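Local coordinates for protein beta-N-acetylhexosaminidase (Bacteroides fragilis, PDB 4PYS) that probably removes terminal beta-linked N-acetylhexosamine residues from glycans by hydrolysis, at residues E204-K207 with E208-Y212; Q142-K145 with V146-K150; D439-E443 with S444-R448. All coordinates share one frame; numbering follows the deposited sequence.

All three contacts lie in the family 20 catalytic domain, a TIM-barrel type domain, and form a row in which contact 2 touches both of the others. Contacts 1 and 2 have centres about 12 Å apart and are joined by a salt bridge between Glu208 and Lys150 and by packing of Ile209 on Ile149. Contact 3 is also about 12 Å from contact 2, centre to centre; there the Glu443 carboxylate probably bonds both Thr148 OG1 and, at 2.8 Å from OE2, Lys145 N. Contacts 1 and 3 do not touch, their nearest atoms being about 11 Å apart. The zinc ion is held by four cysteines that belong to none of these segments.

Contact 1: E204-K207 with E208-Y212; sequences EEVK and EIIGY
Glu208 rests on the preceding turn of helix through its CB, which sits 3.4 Å from Glu205 O, while its backbone N gives a hydrogen bond of 3.1 Å to Glu204 O. From there CG lies anti to the backbone N (chi1 178°) and the chain runs out extended, carrying the carboxylate outward from the helix; OE2 finds its partner in Lys150 of the neighbouring helix. Lys207 likewise sends a straight aliphatic chain outward, bending at the last torsion before NZ, and what it gives the next turn comes from its backbone: Lys207 O accepts Gly211 N at 3.1 Å, the donor tilted from the carbonyl plane. Four such i-to-i+4 bonds join 204-207 to 208-212 in helix 203-214, which packs on helix 146-158 in the TIM-barrel type catalytic domain. The straightest at the hydrogen, with an N-H...O angle of 164°, joins Ile210 N to Val206 O at 2.8 Å. On that flank Val206 and Ile210 point the same way, side by side, and their CG1 methyl and methylene meet at 4.0 Å; Ile210 CG1 also lies only 3.2 Å from Val206 O. Phe281, from a loop, touches both side chains. One step round the helix, Ile209 brings CB, CG1 and CD1 round Glu205 O, with CD1 3.5 Å from it, and the side chain of Glu205 turns back so that OE1 takes the backbone N-H of Ser202.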
# COMPACT_ATOMS: atom_id res chain seq x y z
N GLU A 204 16.73 -12.44 -0.71
CA GLU A 204 17.25 -11.90 -1.97
C GLU A 204 16.15 -11.27 -2.82
O GLU A 204 16.32 -10.17 -3.35
CB GLU A 204 17.95 -13.00 -2.77
CG GLU A 204 19.45 -13.02 -2.59
CD GLU A 204 20.08 -11.68 -2.89
OE1 GLU A 204 19.90 -11.17 -4.02
OE2 GLU A 204 20.74 -11.12 -1.99
N GLU A 205 15.04 -11.97 -2.96
CA GLU A 205 13.88 -11.43 -3.67
C GLU A 205 13.32 -10.16 -3.01
O GLU A 205 12.92 -9.21 -3.70
CB GLU A 205 12.78 -12.50 -3.79
CG GLU A 205 13.12 -13.63 -4.76
CD GLU A 205 12.17 -14.82 -4.66
OE1 GLU A 205 11.74 -15.16 -3.53
OE2 GLU A 205 11.88 -15.44 -5.71
N VAL A 206 13.30 -10.14 -1.68
CA VAL A 206 12.85 -8.95 -0.97
C VAL A 206 13.77 -7.77 -1.27
O VAL A 206 13.30 -6.66 -1.50
CB VAL A 206 12.78 -9.19 0.55
CG1 VAL A 206 12.61 -7.87 1.31
CG2 VAL A 206 11.64 -10.14 0.87
N LYS A 207 15.08 -8.03 -1.30
CA LYS A 207 16.04 -6.98 -1.64
C LYS A 207 15.76 -6.42 -3.03
O LYS A 207 15.81 -5.20 -3.23
CB LYS A 207 17.47 -7.51 -1.56
CG LYS A 207 18.51 -6.40 -1.69
CD LYS A 207 19.92 -6.98 -1.66
CE LYS A 207 20.95 -5.87 -1.79
NZ LYS A 207 22.08 -6.28 -2.68
N GLU A 208 15.47 -7.30 -3.98
CA GLU A 208 15.13 -6.89 -5.35
C GLU A 208 13.87 -6.02 -5.34
O GLU A 208 13.82 -4.96 -5.98
CB GLU A 208 14.91 -8.13 -6.23
CG GLU A 208 14.51 -7.82 -7.68
CD GLU A 208 14.21 -9.07 -8.50
OE1 GLU A 208 14.29 -10.19 -7.95
OE2 GLU A 208 13.90 -8.93 -9.70
N ILE A 209 12.85 -6.47 -4.62
CA ILE A 209 11.58 -5.74 -4.53
C ILE A 209 11.74 -4.38 -3.87
O ILE A 209 11.17 -3.38 -4.33
CB ILE A 209 10.53 -6.61 -3.82
CG1 ILE A 209 10.02 -7.68 -4.80
CG2 ILE A 209 9.39 -5.78 -3.29
CD1 ILE A 209 9.42 -8.89 -4.14
N ILE A 210 12.53 -4.31 -2.80
CA ILE A 210 12.78 -3.04 -2.13
C ILE A 210 13.47 -2.04 -3.07
O ILE A 210 13.14 -0.86 -3.08
CB ILE A 210 13.65 -3.22 -0.87
CG1 ILE A 210 12.87 -4.01 0.18
CG2 ILE A 210 14.07 -1.87 -0.29
CD1 ILE A 210 11.68 -3.26 0.70
N GLY A 211 14.43 -2.53 -3.85
CA GLY A 211 15.14 -1.67 -4.78
C GLY A 211 14.23 -1.20 -5.89
O GLY A 211 14.24 -0.02 -6.27
N TYR A 212 13.41 -2.10 -6.41
CA TYR A 212 12.44 -1.77 -7.46
C TYR A 212 11.47 -0.70 -6.98
O TYR A 212 11.16 0.27 -7.69
CB TYR A 212 11.68 -3.03 -7.86
CG TYR A 212 10.66 -2.85 -8.97
CD1 TYR A 212 11.04 -2.94 -10.30
CD2 TYR A 212 9.31 -2.62 -8.68
CE1 TYR A 212 10.11 -2.78 -11.32
CE2 TYR A 212 8.37 -2.47 -9.71
CZ TYR A 212 8.79 -2.55 -11.02
OH TYR A 212 7.87 -2.40 -12.04

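Contact 2: Q142-K145 with V146-K150; sequences QYQK and VSTIK
Gln144 and Ile149 cross at about a right angle, Gln144 OE1 standing 3.8 Å from the terminal methyl CD1 of Ile149. The glutamine chain reaches this place by bending sharply at chi2 (89°), which turns its amide away from the straight course set by CB and CG. The amide is fixed from both ends, OE1 by Ser139 OG and NE2 by the backbone oxygen of Asp138, so its polar atoms are satisfied although the residue is buried. Nearer the backbone, Gln144 CB faces the methyl CG2 of Thr148 at 3.9 Å. Lys145 approaches the same threonine from another direction, its chain slanting across so that CG lies 3.7 Å from Thr148 OG1, a hydroxyl whose polar partner is probably Glu443 OE1. Beyond CG the lysine runs nearly straight and folds at chi4, which brings NZ back to 3.9 Å from Ser147 OG, too far for a bond. Lys145 holds the N-cap position of helix 146-158, the connection in the beta-alpha-beta unit between the parallel barrel strands 132-138 and 163-170. Its carbonyl accepts the N-H groups of Thr148 and Ile149: Ile149 N bonds to Lys145 O at 3.0 Å and with an angle of 162° at the hydrogen, whereas Thr148 N makes a weak, bent bond to the same oxygen at 2.9 Å. Val146 N instead donates a hydrogen bond to a water 3.0 Å away, and that water is also hydrogen-bonded to Tyr143 OH. The phenol reaches over the start of the helix from the loop, and its ring meets that of Tyr201, their planes about 25° apart.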
# COMPACT_ATOMS: atom_id res chain seq x y z
N GLN A 142 -2.53 -16.11 -0.55
CA GLN A 142 -2.16 -16.48 -1.91
C GLN A 142 -0.72 -16.05 -2.14
O GLN A 142 -0.28 -15.04 -1.60
CB GLN A 142 -3.07 -15.77 -2.91
CG GLN A 142 -4.51 -16.29 -2.94
CD GLN A 142 -4.62 -17.71 -3.43
OE1 GLN A 142 -3.87 -18.13 -4.31
NE2 GLN A 142 -5.54 -18.48 -2.85
N TYR A 143 0.02 -16.82 -2.93
CA TYR A 143 1.35 -16.41 -3.36
C TYR A 143 1.26 -15.77 -4.74
O TYR A 143 0.65 -16.35 -5.64
CB TYR A 143 2.29 -17.63 -3.39
CG TYR A 143 3.61 -17.37 -4.08
CD1 TYR A 143 4.66 -16.72 -3.42
CD2 TYR A 143 3.81 -17.74 -5.41
CE1 TYR A 143 5.87 -16.47 -4.06
CE2 TYR A 143 5.00 -17.49 -6.06
CZ TYR A 143 6.03 -16.86 -5.38
OH TYR A 143 7.21 -16.61 -6.05
N GLN A 144 1.83 -14.58 -4.90
CA GLN A 144 1.97 -13.98 -6.22
C GLN A 144 3.44 -13.96 -6.60
O GLN A 144 4.30 -13.66 -5.76
CB GLN A 144 1.42 -12.55 -6.23
CG GLN A 144 -0.05 -12.45 -5.84
CD GLN A 144 -0.22 -12.28 -4.35
OE1 GLN A 144 0.73 -11.95 -3.64
NE2 GLN A 144 -1.45 -12.47 -3.87
N LYS A 145 3.74 -14.25 -7.86
CA LYS A 145 5.15 -14.23 -8.28
C LYS A 145 5.76 -12.84 -8.17
O LYS A 145 5.05 -11.84 -8.11
CB LYS A 145 5.37 -14.84 -9.66
CG LYS A 145 4.34 -14.54 -10.71
CD LYS A 145 4.44 -15.61 -11.80
CE LYS A 145 3.31 -15.51 -12.81
NZ LYS A 145 3.56 -14.45 -13.82
N VAL A 146 7.08 -12.80 -8.11
CA VAL A 146 7.78 -11.53 -7.92
C VAL A 146 7.39 -10.49 -8.97
O VAL A 146 7.20 -9.32 -8.65
CB VAL A 146 9.31 -11.74 -7.90
CG1 VAL A 146 10.04 -10.41 -7.96
CG2 VAL A 146 9.71 -12.50 -6.65
N SER A 147 7.26 -10.92 -10.23
CA SER A 147 6.89 -9.97 -11.29
C SER A 147 5.51 -9.36 -11.05
O SER A 147 5.23 -8.24 -11.47
CB SER A 147 6.98 -10.62 -12.67
OG SER A 147 6.11 -11.74 -12.76
N THR A 148 4.64 -10.11 -10.37
CA THR A 148 3.30 -9.63 -10.04
C THR A 148 3.32 -8.67 -8.86
O THR A 148 2.61 -7.66 -8.86
CB THR A 148 2.32 -10.79 -9.80
OG1 THR A 148 2.20 -11.56 -11.01
CG2 THR A 148 0.94 -10.28 -9.39
N ILE A 149 4.14 -8.95 -7.86
CA ILE A 149 4.36 -7.97 -6.79
C ILE A 149 4.86 -6.66 -7.41
O ILE A 149 4.37 -5.58 -7.08
CB ILE A 149 5.38 -8.48 -5.75
CG1 ILE A 149 4.91 -9.81 -5.13
CG2 ILE A 149 5.61 -7.41 -4.67
CD1 ILE A 149 3.63 -9.66 -4.30
N LYS A 150 5.82 -6.76 -8.33
CA LYS A 150 6.34 -5.55 -8.99
C LYS A 150 5.25 -4.80 -9.75
O LYS A 150 5.22 -3.57 -9.74
CB LYS A 150 7.49 -5.91 -9.95
CG LYS A 150 8.78 -6.29 -9.23
CD LYS A 150 9.85 -6.66 -10.24
CE LYS A 150 11.16 -6.98 -9.54
NZ LYS A 150 12.19 -7.38 -10.54
O HOH W 1 8.56 -15.30 -8.70

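Contact 3: D439-E443 with S444-R448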
# COMPACT_ATOMS: atom_id res chain seq x y z
N ASP A 439 -10.89 -16.55 -0.37
CA ASP A 439 -11.72 -17.31 -1.31
C ASP A 439 -11.01 -17.66 -2.62
O ASP A 439 -11.66 -17.87 -3.64
CB ASP A 439 -13.06 -16.59 -1.60
CG ASP A 439 -14.11 -16.86 -0.55
OD1 ASP A 439 -14.12 -17.96 0.02
OD2 ASP A 439 -14.96 -15.96 -0.32
N GLY A 440 -9.68 -17.71 -2.59
CA GLY A 440 -8.93 -18.21 -3.73
C GLY A 440 -8.79 -17.23 -4.89
O GLY A 440 -8.92 -17.63 -6.05
N VAL A 441 -8.52 -15.97 -4.59
CA VAL A 441 -8.26 -14.97 -5.62
C VAL A 441 -6.83 -15.15 -6.16
O VAL A 441 -5.86 -14.74 -5.52
CB VAL A 441 -8.45 -13.54 -5.09
CG1 VAL A 441 -8.08 -12.50 -6.16
CG2 VAL A 441 -9.90 -13.35 -4.64
N THR A 442 -6.72 -15.77 -7.32
CA THR A 442 -5.43 -16.03 -7.95
C THR A 442 -5.00 -14.78 -8.71
O THR A 442 -5.75 -13.81 -8.79
CB THR A 442 -5.52 -17.20 -8.92
OG1 THR A 442 -6.51 -16.89 -9.91
CG2 THR A 442 -5.93 -18.48 -8.20
N GLU A 443 -3.79 -14.80 -9.27
CA GLU A 443 -3.25 -13.59 -9.91
C GLU A 443 -4.13 -13.07 -11.05
O GLU A 443 -4.27 -11.86 -11.23
CB GLU A 443 -1.84 -13.87 -10.45
CG GLU A 443 -0.79 -14.14 -9.38
CD GLU A 443 0.61 -14.22 -9.95
OE1 GLU A 443 0.86 -13.59 -11.00
OE2 GLU A 443 1.46 -14.90 -9.34
N SER A 444 -4.69 -14.00 -11.83
CA SER A 444 -5.50 -13.62 -13.00
C SER A 444 -6.82 -12.96 -12.60
O SER A 444 -7.55 -12.44 -13.47
CB SER A 444 -5.79 -14.85 -13.85
OG SER A 444 -6.59 -15.78 -13.12
N MSE A 445 -7.13 -12.98 -11.31
CA MSE A 445 -8.41 -12.47 -10.79
C MSE A 445 -8.26 -11.12 -10.12
O MSE A 445 -9.26 -10.50 -9.71
CB MSE A 445 -9.01 -13.48 -9.81
CG MSE A 445 -9.49 -14.74 -10.46
SE MSE A 445 -9.85 -16.15 -9.17
CE MSE A 445 -11.10 -15.24 -8.08
N ILE A 446 -7.03 -10.64 -10.01
CA ILE A 446 -6.80 -9.41 -9.26
C ILE A 446 -7.28 -8.13 -9.97
O ILE A 446 -8.02 -7.34 -9.37
CB ILE A 446 -5.32 -9.26 -8.86
CG1 ILE A 446 -4.91 -10.42 -7.94
CG2 ILE A 446 -5.09 -7.92 -8.17
CD1 ILE A 446 -3.42 -10.46 -7.59
N ASP A 447 -6.88 -7.93 -11.22
CA ASP A 447 -7.16 -6.65 -11.89
C ASP A 447 -8.66 -6.31 -11.98
O ASP A 447 -9.03 -5.15 -11.84
CB ASP A 447 -6.57 -6.62 -13.30
CG ASP A 447 -5.07 -6.39 -13.31
OD1 ASP A 447 -4.51 -6.06 -12.24
OD2 ASP A 447 -4.45 -6.54 -14.39
N ARG A 448 -9.51 -7.31 -12.20
CA ARG A 448 -10.93 -7.02 -12.40
C ARG A 448 -11.59 -6.54 -11.11
O ARG A 448 -12.67 -5.93 -11.14
CB ARG A 448 -11.67 -8.24 -12.95
CG ARG A 448 -11.91 -9.34 -11.94
CD ARG A 448 -12.39 -10.60 -12.62
NE ARG A 448 -11.28 -11.39 -13.15
CZ ARG A 448 -11.40 -12.63 -13.60
NH1 ARG A 448 -12.59 -13.22 -13.60
NH2 ARG A 448 -10.34 -13.29 -14.05
O HOH W 2 -5.51 -9.88 -12.69
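Met445, built as selenomethionine with SE in the place of sulfur, folds back over Thr442 and Val441. Its CB lies 3.4 Å from Thr442 O, the same oxygen that accepts Met445 N at 3.0 Å from above the carbonyl plane, and it also meets the methyl CG1 of Val441 at 3.9 Å. CG passes 3.7 Å from Thr442 OG1 on one hand and lies over a face of the Arg448 guanidinium, displaced toward the rim of that group. SE comes next, 3.5 Å from Thr442 OG1 and 3.6 Å from Gly440 O. The bend at chi3 (56°) then turns the terminal methyl toward Val441, Met445 CE touching Val441 CA at 3.8 Å. Arg448 NH2 donates to Ser444 O, which lies nearly in the guanidinium plane, while NH1 forms a salt bridge with the terminal carboxylate of Asp506. Ile446 crosses Val441 at about a right angle. Glu443 O serves two partners: Ile446 N at 3.3 Å and a water that passes the link on to Asp447 N. Two successive i-to-i+3 bonds, Thr442 to Met445 and Glu443 to Ile446, make a pair of overlapping turns; such turns bring the chain from the loop after barrel strand 428-435 into helix 447-450 of the TIM-barrel type catalytic domain.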